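Local coordinates for protein phosphatidylinositol-specific phospholipase C1 (Streptomyces antibioticus, PDB 3H4X) that belongs to the phosphoinositide phospholipase C family and folds as a single-chain TIM barrel of parallel strands surrounded by helices, at residues Leu126-Lys131 against Phe189-Ile194; Asp132-Lys137 against Leu207-Glu212; Ala143-Leu148 against Val211-His216; Tyr158-Leu163 against Thr230-Val235; Ala168-Ala173 against Trp255-Asp260. One frame throughout, in Å; residues are numbered along the deposited sequence.

In the fold
Contact 1 is the core of the set, a pairing of two barrel strands near the centre of the chain, held by backbone bonds with an oily layer outside and charged groups inside. Contacts 2 and 3 share helix 209-222: contact 2 sets it against a loop through glycine, aromatic packing and water, whereas contact 3 ties it to helix 142-153 by two direct bonds to one carboxylate. Contacts 4 and 5 lie where strands 232-236 and 258-262 begin, and each packs the start of a short helix against an aromatic ring. Contact 4 is buried, while contact 5 reaches nearer the surface; in neither do the two segments bond directly, although a water joins those of contact 4.

Contact 1: Leu126-Lys131 against Phe189-Ile194; sequences LKIEMK and FLFELI. With EOH (ethanol), chain T.
Leu126 N reaches Leu190 O at 2.8 Å and Glu192 N reaches Leu126 O at 2.9 Å, which starts the parallel pairing of strands 124-130 and 189-195, two neighbours in the wall of the TIM barrel. Three further bonds follow, from Ile128 N to Glu192 O, from Ile194 N to Ile128 O and from Met130 N to Ile194 O. On the outer face, Leu126 lies alongside Phe191, with Leu126 CD2 4.1 Å above the ring plane toward its rim and Ile128 CG1 at the ring edge. Leu193 CD2 fits between Ile128 and Met130, 3.6 Å from Met130 CG. Helices 104-117 and 142-153 cover this layer.

The inner face is mostly charged. Lys127 and Glu192 point the same way, but what meets is Glu192 OE1 and Lys127 CG at 3.3 Å; OE1 is buried and has no hydrogen-bond partner in the model. The lysine, CG anti to its N (chi1 171°) and extended, carries NZ past that carboxylate to a salt bridge with Asp260, whose OD2 also lies close to Glu192 OE2. Ile194 CD1 packs 3.7 Å from Lys127 CE and touches C1 of a bound ethanol, whose oxygen accepts from Lys127 NZ at 2.8 Å.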
# COMPACT_ATOMS: atom_id res chain seq x y z
N LEU A 126 2.75 2.63 -1.89
CA LEU A 126 1.98 2.06 -2.98
C LEU A 126 1.24 0.86 -2.44
O LEU A 126 1.86 -0.16 -2.09
CB LEU A 126 2.89 1.60 -4.12
CG LEU A 126 3.59 2.70 -4.91
CD1 LEU A 126 2.62 3.83 -5.23
CD2 LEU A 126 4.77 3.20 -4.13
N LYS A 127 -0.07 0.98 -2.35
CA LYS A 127 -0.89 -0.13 -1.91
C LYS A 127 -1.29 -0.92 -3.13
O LYS A 127 -1.91 -0.40 -4.05
CB LYS A 127 -2.13 0.38 -1.19
CG LYS A 127 -3.14 -0.70 -0.88
CD LYS A 127 -4.31 -0.15 -0.12
CE LYS A 127 -5.46 -1.13 -0.10
NZ LYS A 127 -6.57 -0.66 0.76
N ILE A 128 -0.92 -2.19 -3.14
CA ILE A 128 -1.18 -3.05 -4.27
C ILE A 128 -2.22 -4.09 -3.89
O ILE A 128 -2.00 -4.90 -2.98
CB ILE A 128 0.10 -3.80 -4.67
CG1 ILE A 128 1.27 -2.83 -4.84
CG2 ILE A 128 -0.16 -4.69 -5.89
CD1 ILE A 128 1.08 -1.81 -5.92
N GLU A 129 -3.36 -4.05 -4.56
CA GLU A 129 -4.31 -5.15 -4.46
C GLU A 129 -4.01 -6.12 -5.59
O GLU A 129 -4.11 -5.77 -6.77
CB GLU A 129 -5.76 -4.67 -4.54
CG GLU A 129 -6.75 -5.83 -4.49
CD GLU A 129 -8.21 -5.40 -4.53
OE1 GLU A 129 -8.55 -4.32 -4.01
OE2 GLU A 129 -9.03 -6.17 -5.07
N MET A 130 -3.64 -7.34 -5.22
CA MET A 130 -3.41 -8.39 -6.20
C MET A 130 -4.77 -9.00 -6.52
O MET A 130 -5.22 -9.94 -5.86
CB MET A 130 -2.46 -9.45 -5.63
CG MET A 130 -1.09 -8.92 -5.24
SD MET A 130 -0.19 -8.18 -6.61
CE MET A 130 -0.62 -9.32 -7.91
N LYS A 131 -5.43 -8.43 -7.52
CA LYS A 131 -6.83 -8.75 -7.82
C LYS A 131 -7.09 -10.25 -7.84
O LYS A 131 -8.06 -10.74 -7.25
CB LYS A 131 -7.25 -8.14 -9.16
CG LYS A 131 -7.27 -6.63 -9.20
CD LYS A 131 -8.16 -6.02 -8.14
CE LYS A 131 -9.61 -6.42 -8.34
NZ LYS A 131 -10.49 -5.63 -7.43
N PHE A 189 9.94 4.87 -1.36
CA PHE A 189 8.67 4.22 -1.63
C PHE A 189 8.56 3.01 -0.73
O PHE A 189 9.55 2.31 -0.47
CB PHE A 189 8.60 3.74 -3.07
CG PHE A 189 8.58 4.84 -4.09
CD1 PHE A 189 7.50 5.69 -4.20
CD2 PHE A 189 9.65 5.00 -4.95
CE1 PHE A 189 7.49 6.71 -5.15
CE2 PHE A 189 9.64 6.01 -5.90
CZ PHE A 189 8.56 6.86 -6.00
N LEU A 190 7.34 2.75 -0.28
CA LEU A 190 7.03 1.51 0.42
C LEU A 190 5.90 0.84 -0.33
O LEU A 190 5.15 1.50 -1.06
CB LEU A 190 6.63 1.80 1.87
CG LEU A 190 7.71 2.45 2.74
CD1 LEU A 190 7.70 3.97 2.60
CD2 LEU A 190 7.55 2.06 4.20
N PHE A 191 5.78 -0.47 -0.17
CA PHE A 191 4.72 -1.23 -0.82
C PHE A 191 3.94 -2.03 0.21
O PHE A 191 4.52 -2.63 1.11
CB PHE A 191 5.30 -2.18 -1.86
CG PHE A 191 5.85 -1.49 -3.07
CD1 PHE A 191 5.07 -1.34 -4.21
CD2 PHE A 191 7.14 -0.99 -3.08
CE1 PHE A 191 5.56 -0.70 -5.32
CE2 PHE A 191 7.63 -0.34 -4.20
CZ PHE A 191 6.84 -0.20 -5.32
N GLU A 192 2.62 -2.02 0.06
CA GLU A 192 1.70 -2.84 0.85
C GLU A 192 0.98 -3.79 -0.11
O GLU A 192 0.58 -3.37 -1.20
CB GLU A 192 0.66 -1.95 1.54
CG GLU A 192 -0.48 -2.72 2.20
CD GLU A 192 -1.72 -1.88 2.47
OE1 GLU A 192 -1.74 -0.66 2.16
OE2 GLU A 192 -2.70 -2.45 3.00
N LEU A 193 0.83 -5.05 0.27
CA LEU A 193 0.07 -6.01 -0.53
C LEU A 193 -1.19 -6.45 0.21
O LEU A 193 -1.13 -6.80 1.39
CB LEU A 193 0.91 -7.25 -0.80
CG LEU A 193 1.98 -7.14 -1.88
CD1 LEU A 193 3.03 -8.24 -1.73
CD2 LEU A 193 1.35 -7.20 -3.26
N ILE A 194 -2.33 -6.44 -0.48
CA ILE A 194 -3.53 -7.11 0.02
C ILE A 194 -4.06 -8.10 -1.01
O ILE A 194 -3.82 -7.94 -2.21
CB ILE A 194 -4.67 -6.13 0.42
CG1 ILE A 194 -5.15 -5.30 -0.78
CG2 ILE A 194 -4.26 -5.26 1.59
CD1 ILE A 194 -6.53 -4.69 -0.57
C1 EOH T . -9.13 -2.51 0.37
C2 EOH T . -10.42 -3.28 0.09
O EOH T . -8.96 -1.40 -0.48

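Contact 2: Asp132-Lys137 against Leu207-Glu212; sequences DGFNAK and LWTDVE
Gly133 and Thr209 bring their CA atoms to 5.1 Å where the loop leaving strand 124-130 passes the first turn of helix 209-222, at the C-terminal end of the TIM-barrel strands. Gly133 turns with positive phi (70°), and Trp208 stands at the N-cap of the helix. Thr209 OG1 sits 3.3 Å from Gly133 CA, while its hydrogen bond goes to Glu199. The methyl, Thr209 CG2, approaches the Phe134 ring at CE2, 3.8 Å away. Three residues on, Glu212 runs extended beyond CG, its OE1 near the plane of the Phe134 ring at the edge and 3.5 Å from Phe134 CB, ring and carboxylate planes 62° apart.

Water does the polar work. One molecule accepts from Phe134 N at 2.8 Å and also reaches Leu207 O and Glu212 OE1, with more acceptors around it than protons. Glu212 and Ala136 each line a pocket holding an acetyl group. Between them a second water accepts from Ala136 N at 2.9 Å and donates to Glu212 OE2 at 2.8 Å.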
# COMPACT_ATOMS: atom_id res chain seq x y z
N ASP A 132 -6.20 -10.96 -8.53
CA ASP A 132 -6.35 -12.39 -8.73
C ASP A 132 -5.21 -13.17 -8.09
O ASP A 132 -4.90 -14.30 -8.50
CB ASP A 132 -6.42 -12.70 -10.23
CG ASP A 132 -5.21 -12.20 -11.01
OD1 ASP A 132 -4.30 -11.61 -10.38
OD2 ASP A 132 -5.16 -12.38 -12.24
N GLY A 133 -4.59 -12.59 -7.06
CA GLY A 133 -3.49 -13.23 -6.35
C GLY A 133 -2.22 -13.31 -7.19
O GLY A 133 -2.10 -12.63 -8.21
N PHE A 134 -1.28 -14.13 -6.74
CA PHE A 134 -0.04 -14.34 -7.47
C PHE A 134 -0.17 -15.46 -8.50
O PHE A 134 -1.17 -16.18 -8.54
CB PHE A 134 1.11 -14.66 -6.50
CG PHE A 134 1.65 -13.46 -5.77
CD1 PHE A 134 2.44 -12.54 -6.42
CD2 PHE A 134 1.36 -13.26 -4.43
CE1 PHE A 134 2.95 -11.44 -5.75
CE2 PHE A 134 1.86 -12.16 -3.76
CZ PHE A 134 2.65 -11.25 -4.42
N ASN A 135 0.86 -15.59 -9.33
CA ASN A 135 0.91 -16.62 -10.35
C ASN A 135 2.34 -17.14 -10.45
O ASN A 135 3.02 -16.93 -11.45
CB ASN A 135 0.45 -16.04 -11.69
CG ASN A 135 0.44 -17.07 -12.79
OD1 ASN A 135 0.60 -18.27 -12.55
ND2 ASN A 135 0.24 -16.62 -14.02
N ALA A 136 2.79 -17.81 -9.40
CA ALA A 136 4.15 -18.32 -9.35
C ALA A 136 4.44 -19.25 -10.52
O ALA A 136 5.51 -19.18 -11.13
CB ALA A 136 4.40 -19.04 -8.03
N LYS A 137 3.48 -20.10 -10.85
CA LYS A 137 3.66 -21.07 -11.93
C LYS A 137 3.90 -20.38 -13.27
O LYS A 137 4.57 -20.93 -14.15
CB LYS A 137 2.45 -21.99 -12.03
CG LYS A 137 2.15 -22.76 -10.76
CD LYS A 137 3.27 -23.73 -10.41
CE LYS A 137 2.92 -24.57 -9.20
NZ LYS A 137 3.97 -25.59 -8.90
N LEU A 207 -3.63 -20.68 -2.34
CA LEU A 207 -3.18 -19.76 -1.30
C LEU A 207 -3.46 -18.32 -1.71
O LEU A 207 -3.24 -17.95 -2.86
CB LEU A 207 -1.69 -19.93 -1.01
CG LEU A 207 -1.26 -21.25 -0.38
CD1 LEU A 207 0.21 -21.19 0.00
CD2 LEU A 207 -2.11 -21.55 0.84
N TRP A 208 -3.93 -17.51 -0.77
CA TRP A 208 -4.15 -16.10 -1.03
C TRP A 208 -2.85 -15.31 -0.94
O TRP A 208 -1.87 -15.76 -0.34
CB TRP A 208 -5.17 -15.52 -0.06
CG TRP A 208 -6.59 -15.92 -0.32
CD1 TRP A 208 -7.04 -16.87 -1.21
CD2 TRP A 208 -7.75 -15.41 0.35
NE1 TRP A 208 -8.41 -16.96 -1.14
CE2 TRP A 208 -8.87 -16.08 -0.19
CE3 TRP A 208 -7.94 -14.46 1.34
CZ2 TRP A 208 -10.17 -15.81 0.23
CZ3 TRP A 208 -9.23 -14.19 1.77
CH2 TRP A 208 -10.33 -14.87 1.21
N THR A 209 -2.89 -14.12 -1.53
CA THR A 209 -1.77 -13.19 -1.55
C THR A 209 -1.09 -13.03 -0.21
O THR A 209 0.14 -12.98 -0.13
CB THR A 209 -2.27 -11.82 -2.02
OG1 THR A 209 -2.77 -11.94 -3.35
CG2 THR A 209 -1.16 -10.78 -1.98
N ASP A 210 -1.88 -12.93 0.86
CA ASP A 210 -1.33 -12.65 2.18
C ASP A 210 -0.46 -13.78 2.71
O ASP A 210 0.70 -13.57 3.07
CB ASP A 210 -2.41 -12.19 3.18
CG ASP A 210 -3.59 -13.15 3.31
OD1 ASP A 210 -3.69 -14.17 2.59
OD2 ASP A 210 -4.45 -12.84 4.17
N VAL A 211 -1.02 -14.99 2.74
CA VAL A 211 -0.27 -16.15 3.18
C VAL A 211 0.91 -16.44 2.26
O VAL A 211 1.99 -16.80 2.72
CB VAL A 211 -1.19 -17.40 3.28
CG1 VAL A 211 -0.38 -18.68 3.42
CG2 VAL A 211 -2.17 -17.23 4.43
N GLU A 212 0.71 -16.26 0.96
CA GLU A 212 1.77 -16.55 0.01
C GLU A 212 2.95 -15.60 0.20
O GLU A 212 4.10 -16.03 0.25
CB GLU A 212 1.26 -16.48 -1.43
CG GLU A 212 2.28 -16.95 -2.44
CD GLU A 212 1.69 -17.18 -3.82
OE1 GLU A 212 0.46 -17.06 -3.98
OE2 GLU A 212 2.47 -17.48 -4.74
O HOH W 1 -1.80 -15.53 -4.34
O HOH W 2 1.16 -18.25 -7.04

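Contact 3: Ala143-Leu148 against Val211-His216; sequences AEFDAL and VEYAGH
The carboxylate of Asp146 is shared by two side chains of helix 209-222, Tyr213 at one oxygen and His216 at the other. Tyr213 OH donates to the syn lone pair of Asp146 OD1 at 2.6 Å, and OD1 lies in the plane of the phenol ring although the ring and carboxylate planes stand 88° apart. His216 NE2 donates to Asp146 OD2 at 2.7 Å. This oxygen sits in the imidazole plane, but the nitrogen comes to it from above the carboxylate plane, and the two groups are tilted 41° against each other. Both rings leave the helix with CG anti to the backbone N, His216 one turn after Tyr213, and His216 CD2 rests 3.7 Å above the Tyr213 ring plane, toward the rim.

Helices 142-153 and 209-222 belong to the outer layer of the TIM barrel. The axes of their contacting segments come no nearer than 11.7 Å and cross at -71°, so the gap is spanned by side chains, chiefly the two rings reaching to Asp146. Pro142 fills in beside Tyr213 and His216, while Phe145 CD2 approaches Tyr213 CE1 at 4.2 Å; both Phe145 and Tyr213 also rest on Leu193 of the barrel wall. Asp146 OD1 takes another bond from Thr230 OG1, which makes three donors on one carboxylate. Ala143 and His216 each line a pocket holding an acetyl group, and Ala143 N lies over one face of the His216 ring, 4.0 Å from CE1.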
# COMPACT_ATOMS: atom_id res chain seq x y z
N ALA A 143 8.68 -13.84 -5.67
CA ALA A 143 10.08 -13.63 -6.01
C ALA A 143 10.24 -12.76 -7.26
O ALA A 143 11.12 -11.90 -7.32
CB ALA A 143 10.80 -14.96 -6.18
N GLU A 144 9.40 -12.99 -8.26
CA GLU A 144 9.46 -12.22 -9.49
C GLU A 144 8.95 -10.79 -9.27
O GLU A 144 9.46 -9.85 -9.88
CB GLU A 144 8.70 -12.92 -10.61
CG GLU A 144 9.33 -14.24 -11.06
CD GLU A 144 8.91 -15.44 -10.22
OE1 GLU A 144 7.98 -15.31 -9.39
OE2 GLU A 144 9.50 -16.52 -10.40
N PHE A 145 7.96 -10.65 -8.40
CA PHE A 145 7.46 -9.35 -7.99
C PHE A 145 8.58 -8.53 -7.35
O PHE A 145 8.85 -7.39 -7.76
CB PHE A 145 6.30 -9.59 -7.01
CG PHE A 145 5.69 -8.35 -6.45
CD1 PHE A 145 4.67 -7.68 -7.12
CD2 PHE A 145 6.09 -7.87 -5.21
CE1 PHE A 145 4.08 -6.55 -6.58
CE2 PHE A 145 5.50 -6.74 -4.66
CZ PHE A 145 4.51 -6.08 -5.35
N ASP A 146 9.27 -9.11 -6.37
CA ASP A 146 10.40 -8.44 -5.73
C ASP A 146 11.48 -8.07 -6.76
O ASP A 146 12.03 -6.96 -6.73
CB ASP A 146 11.06 -9.35 -4.69
CG ASP A 146 10.26 -9.47 -3.40
OD1 ASP A 146 9.36 -8.65 -3.14
OD2 ASP A 146 10.59 -10.39 -2.63
N ALA A 147 11.79 -9.00 -7.65
CA ALA A 147 12.87 -8.79 -8.62
C ALA A 147 12.58 -7.60 -9.53
O ALA A 147 13.48 -6.82 -9.85
CB ALA A 147 13.11 -10.05 -9.44
N LEU A 148 11.32 -7.46 -9.95
CA LEU A 148 10.92 -6.36 -10.81
C LEU A 148 11.04 -5.03 -10.08
O LEU A 148 11.55 -4.05 -10.63
CB LEU A 148 9.49 -6.56 -11.30
CG LEU A 148 8.90 -5.41 -12.12
CD1 LEU A 148 9.72 -5.12 -13.37
CD2 LEU A 148 7.46 -5.73 -12.48
N VAL A 211 -1.02 -14.99 2.74
CA VAL A 211 -0.27 -16.15 3.18
C VAL A 211 0.91 -16.44 2.26
O VAL A 211 1.99 -16.80 2.72
CB VAL A 211 -1.19 -17.40 3.28
CG1 VAL A 211 -0.38 -18.68 3.42
CG2 VAL A 211 -2.17 -17.23 4.43
N GLU A 212 0.71 -16.26 0.96
CA GLU A 212 1.77 -16.55 0.01
C GLU A 212 2.95 -15.60 0.20
O GLU A 212 4.10 -16.03 0.25
CB GLU A 212 1.26 -16.48 -1.43
CG GLU A 212 2.28 -16.95 -2.44
CD GLU A 212 1.69 -17.18 -3.82
OE1 GLU A 212 0.46 -17.06 -3.98
OE2 GLU A 212 2.47 -17.48 -4.74
N TYR A 213 2.68 -14.30 0.31
CA TYR A 213 3.78 -13.36 0.44
C TYR A 213 4.43 -13.39 1.83
O TYR A 213 5.65 -13.32 1.96
CB TYR A 213 3.39 -11.94 0.03
CG TYR A 213 4.60 -11.07 -0.23
CD1 TYR A 213 5.19 -11.03 -1.49
CD2 TYR A 213 5.18 -10.33 0.79
CE1 TYR A 213 6.32 -10.25 -1.73
CE2 TYR A 213 6.29 -9.56 0.56
CZ TYR A 213 6.86 -9.52 -0.69
OH TYR A 213 7.98 -8.74 -0.88
N ALA A 214 3.62 -13.53 2.88
CA ALA A 214 4.17 -13.67 4.22
C ALA A 214 5.04 -14.92 4.33
O ALA A 214 6.10 -14.89 4.96
CB ALA A 214 3.07 -13.69 5.26
N GLY A 215 4.60 -16.00 3.70
CA GLY A 215 5.40 -17.23 3.68
C GLY A 215 6.73 -17.02 2.97
O GLY A 215 7.76 -17.56 3.37
N HIS A 216 6.69 -16.23 1.91
CA HIS A 216 7.87 -15.83 1.17
C HIS A 216 8.86 -15.07 2.06
O HIS A 216 10.06 -15.36 2.05
CB HIS A 216 7.41 -15.02 -0.05
CG HIS A 216 8.50 -14.28 -0.75
ND1 HIS A 216 9.50 -14.90 -1.47
CD2 HIS A 216 8.69 -12.95 -0.91
CE1 HIS A 216 10.28 -13.98 -2.02
NE2 HIS A 216 9.81 -12.79 -1.69

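Contact 4: Tyr158-Leu163 against Thr230-Val235; sequences YGPGDL and TAFPAV
One face of the Phe232 ring is covered by Pro160, whose CG stands 4.0 Å above the plane, over the centre, in a CH-pi contact. At the ring edge, near its plane, Tyr158 O comes within 3.6 Å of Phe232 CE2. The Leu163 side chain, its own CG anti to the backbone N (chi1 179°), crosses that of Phe232 at about a right angle and touches Phe232 CE1 with CD2 at 3.7 Å. Trp179 also meets this ring.

The site lies at the N-terminal end of barrel strand 232-236, against the start of helix 160-164, with Gly159 as N-cap. The turn is fixed from within: Gly159 N donates to Asp162 OD2 at 2.9 Å, through the anti lone pair. The proline is pressed against the backbone just ahead of Phe232, with Pro160 CG 3.0 Å from Ala231 O, a buried oxygen with no hydrogen-bond partner in the model. A water donates to Tyr158 O at 2.8 Å and to Thr230 O at 2.7 Å, joining the two backbones.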
# COMPACT_ATOMS: atom_id res chain seq x y z
N TYR A 158 11.93 1.14 0.74
CA TYR A 158 12.12 0.76 2.12
C TYR A 158 11.24 -0.46 2.34
O TYR A 158 10.01 -0.37 2.29
CB TYR A 158 11.71 1.89 3.06
CG TYR A 158 12.06 1.62 4.51
CD1 TYR A 158 13.32 1.93 5.02
CD2 TYR A 158 11.13 1.06 5.38
CE1 TYR A 158 13.64 1.69 6.35
CE2 TYR A 158 11.45 0.81 6.71
CZ TYR A 158 12.70 1.12 7.18
OH TYR A 158 13.01 0.87 8.50
N GLY A 159 11.87 -1.61 2.55
CA GLY A 159 11.16 -2.89 2.60
C GLY A 159 11.33 -3.61 3.93
O GLY A 159 11.96 -3.09 4.84
N PRO A 160 10.76 -4.82 4.04
CA PRO A 160 10.82 -5.58 5.28
C PRO A 160 12.23 -5.82 5.79
O PRO A 160 12.45 -5.84 7.00
CB PRO A 160 10.17 -6.91 4.90
CG PRO A 160 9.20 -6.54 3.84
CD PRO A 160 9.88 -5.46 3.05
N GLY A 161 13.19 -6.02 4.89
CA GLY A 161 14.58 -6.20 5.31
C GLY A 161 15.12 -4.96 6.00
O GLY A 161 15.87 -5.05 6.97
N ASP A 162 14.73 -3.80 5.50
CA ASP A 162 15.17 -2.54 6.09
C ASP A 162 14.58 -2.35 7.48
O ASP A 162 15.30 -2.00 8.42
CB ASP A 162 14.80 -1.37 5.18
CG ASP A 162 15.44 -1.49 3.81
OD1 ASP A 162 16.69 -1.56 3.75
OD2 ASP A 162 14.71 -1.51 2.80
N LEU A 163 13.28 -2.59 7.62
CA LEU A 163 12.63 -2.44 8.92
C LEU A 163 13.15 -3.46 9.92
O LEU A 163 13.38 -3.14 11.08
CB LEU A 163 11.11 -2.60 8.78
CG LEU A 163 10.32 -2.48 10.08
CD1 LEU A 163 10.36 -1.06 10.62
CD2 LEU A 163 8.89 -2.93 9.87
N THR A 230 10.60 -6.65 -0.96
CA THR A 230 10.25 -5.28 -1.34
C THR A 230 8.93 -4.76 -0.78
O THR A 230 8.65 -3.57 -0.91
CB THR A 230 10.19 -5.11 -2.88
OG1 THR A 230 9.11 -5.89 -3.42
CG2 THR A 230 11.51 -5.51 -3.53
N ALA A 231 8.12 -5.63 -0.19
CA ALA A 231 6.76 -5.25 0.19
C ALA A 231 6.33 -5.80 1.53
O ALA A 231 6.83 -6.83 1.98
CB ALA A 231 5.78 -5.69 -0.89
N PHE A 232 5.38 -5.11 2.16
CA PHE A 232 4.79 -5.54 3.41
C PHE A 232 3.41 -6.13 3.16
O PHE A 232 2.51 -5.42 2.69
CB PHE A 232 4.66 -4.35 4.35
CG PHE A 232 5.97 -3.79 4.81
CD1 PHE A 232 6.55 -4.25 5.98
CD2 PHE A 232 6.63 -2.82 4.07
CE1 PHE A 232 7.76 -3.75 6.41
CE2 PHE A 232 7.85 -2.31 4.50
CZ PHE A 232 8.41 -2.78 5.67
N PRO A 233 3.22 -7.42 3.45
CA PRO A 233 1.88 -7.98 3.31
C PRO A 233 1.01 -7.47 4.45
O PRO A 233 1.47 -7.35 5.59
CB PRO A 233 2.12 -9.48 3.45
CG PRO A 233 3.32 -9.58 4.32
CD PRO A 233 4.19 -8.41 3.94
N ALA A 234 -0.24 -7.14 4.14
CA ALA A 234 -1.17 -6.64 5.13
C ALA A 234 -2.26 -7.67 5.43
O ALA A 234 -2.60 -8.50 4.58
CB ALA A 234 -1.81 -5.35 4.63
N VAL A 235 -2.79 -7.60 6.64
CA VAL A 235 -3.97 -8.38 7.00
C VAL A 235 -5.20 -7.56 6.63
O VAL A 235 -5.46 -6.51 7.22
CB VAL A 235 -3.99 -8.74 8.49
CG1 VAL A 235 -5.11 -9.74 8.77
CG2 VAL A 235 -2.65 -9.31 8.91
O HOH W 3 7.98 -1.77 1.02

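Contact 5: Ala168-Ala173 against Trp255-Asp260; sequences ATADEA and WFVVFD
Trp255 turns its indole back over Thr169 and Ala170 because CG lies anti to the carbonyl carbon (chi1 -67°), even though its CB leads away from them. The backbone of Thr169 and Ala170 runs across one ring face: Thr169 CA lies 4.1 Å from the centroid of the six-membered ring in a CH-pi contact, and Ala170 N is 3.5 Å from Trp255 CZ3. Ala170 CB packs between Trp255 CE3, at 3.9 Å, and Val257 CG1, at 4.0 Å.

The contact seats the N-terminus of helix 170-177 on the approach to barrel strand 258-262, while helix 209-222 touches Trp255 through Lys218 and Ala221. Thr169 is the N-cap, with OG1 accepting from Glu172 N at 3.1 Å. The two segments therefore meet through apolar and ring-face packing, with Thr169 OG1 used in its own helix cap and Asp171 OD1 bonded to Tyr281 and Arg244; the partly positive first turn of the helix, set over an electron-rich indole, may add a mild electrostatic attraction.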
# COMPACT_ATOMS: atom_id res chain seq x y z
N ALA A 168 14.70 -10.93 14.54
CA ALA A 168 14.25 -12.22 14.02
C ALA A 168 13.08 -12.08 13.05
O ALA A 168 12.97 -12.83 12.08
CB ALA A 168 13.90 -13.16 15.15
N THR A 169 12.19 -11.12 13.33
CA THR A 169 11.00 -10.91 12.50
C THR A 169 10.65 -9.43 12.43
O THR A 169 11.09 -8.64 13.26
CB THR A 169 9.77 -11.64 13.07
OG1 THR A 169 9.37 -11.01 14.29
CG2 THR A 169 10.06 -13.12 13.30
N ALA A 170 9.82 -9.08 11.46
CA ALA A 170 9.35 -7.71 11.31
C ALA A 170 8.56 -7.28 12.54
O ALA A 170 8.68 -6.14 13.00
CB ALA A 170 8.51 -7.57 10.05
N ASP A 171 7.74 -8.18 13.07
CA ASP A 171 6.94 -7.86 14.24
C ASP A 171 7.83 -7.51 15.44
O ASP A 171 7.58 -6.54 16.15
CB ASP A 171 6.04 -9.02 14.62
CG ASP A 171 5.12 -8.68 15.77
OD1 ASP A 171 4.25 -7.81 15.58
OD2 ASP A 171 5.28 -9.25 16.87
N GLU A 172 8.86 -8.32 15.66
CA GLU A 172 9.78 -8.08 16.76
C GLU A 172 10.42 -6.70 16.60
O GLU A 172 10.49 -5.92 17.54
CB GLU A 172 10.85 -9.16 16.81
CG GLU A 172 11.91 -8.95 17.88
CD GLU A 172 13.06 -9.95 17.76
OE1 GLU A 172 12.83 -11.15 18.02
OE2 GLU A 172 14.18 -9.53 17.42
N ALA A 173 10.88 -6.41 15.38
CA ALA A 173 11.54 -5.15 15.11
C ALA A 173 10.61 -3.96 15.34
O ALA A 173 10.99 -2.98 15.98
CB ALA A 173 12.06 -5.14 13.69
N TRP A 255 5.19 -11.74 10.34
CA TRP A 255 5.57 -11.07 9.10
C TRP A 255 4.52 -10.07 8.64
O TRP A 255 4.71 -9.40 7.63
CB TRP A 255 5.95 -12.11 8.03
CG TRP A 255 7.19 -12.81 8.46
CD1 TRP A 255 7.30 -14.08 8.94
CD2 TRP A 255 8.49 -12.23 8.55
NE1 TRP A 255 8.61 -14.34 9.29
CE2 TRP A 255 9.36 -13.21 9.06
CE3 TRP A 255 9.02 -10.97 8.22
CZ2 TRP A 255 10.72 -12.98 9.26
CZ3 TRP A 255 10.37 -10.74 8.42
CH2 TRP A 255 11.20 -11.75 8.93
N PHE A 256 3.44 -9.96 9.42
CA PHE A 256 2.39 -8.98 9.19
C PHE A 256 2.49 -7.84 10.20
O PHE A 256 2.25 -8.04 11.39
CB PHE A 256 1.01 -9.63 9.34
CG PHE A 256 0.68 -10.63 8.27
CD1 PHE A 256 0.21 -10.22 7.03
CD2 PHE A 256 0.81 -11.99 8.51
CE1 PHE A 256 -0.12 -11.14 6.06
CE2 PHE A 256 0.48 -12.91 7.54
CZ PHE A 256 0.01 -12.49 6.31
N VAL A 257 2.82 -6.64 9.72
CA VAL A 257 2.87 -5.47 10.59
C VAL A 257 2.02 -4.33 10.01
O VAL A 257 2.11 -3.18 10.45
CB VAL A 257 4.31 -5.00 10.86
CG1 VAL A 257 5.09 -6.08 11.60
CG2 VAL A 257 5.02 -4.62 9.56
N VAL A 258 1.21 -4.68 9.01
CA VAL A 258 0.32 -3.75 8.33
C VAL A 258 -1.07 -4.38 8.30
O VAL A 258 -1.21 -5.58 8.08
CB VAL A 258 0.80 -3.44 6.90
CG1 VAL A 258 -0.11 -2.42 6.22
CG2 VAL A 258 2.25 -2.96 6.93
N PHE A 259 -2.09 -3.55 8.53
CA PHE A 259 -3.47 -4.00 8.64
C PHE A 259 -4.31 -3.02 7.83
O PHE A 259 -4.03 -1.83 7.82
CB PHE A 259 -3.90 -4.02 10.10
CG PHE A 259 -3.07 -4.95 10.93
CD1 PHE A 259 -3.50 -6.24 11.19
CD2 PHE A 259 -1.83 -4.55 11.41
CE1 PHE A 259 -2.72 -7.10 11.93
CE2 PHE A 259 -1.05 -5.41 12.16
CZ PHE A 259 -1.50 -6.68 12.42
N ASP A 260 -5.32 -3.54 7.15
CA ASP A 260 -6.05 -2.76 6.17
C ASP A 260 -7.51 -3.16 6.26
O ASP A 260 -7.86 -4.33 6.09
CB ASP A 260 -5.47 -3.08 4.78
CG ASP A 260 -6.00 -2.17 3.70
OD1 ASP A 260 -7.22 -2.12 3.51
OD2 ASP A 260 -5.17 -1.52 3.02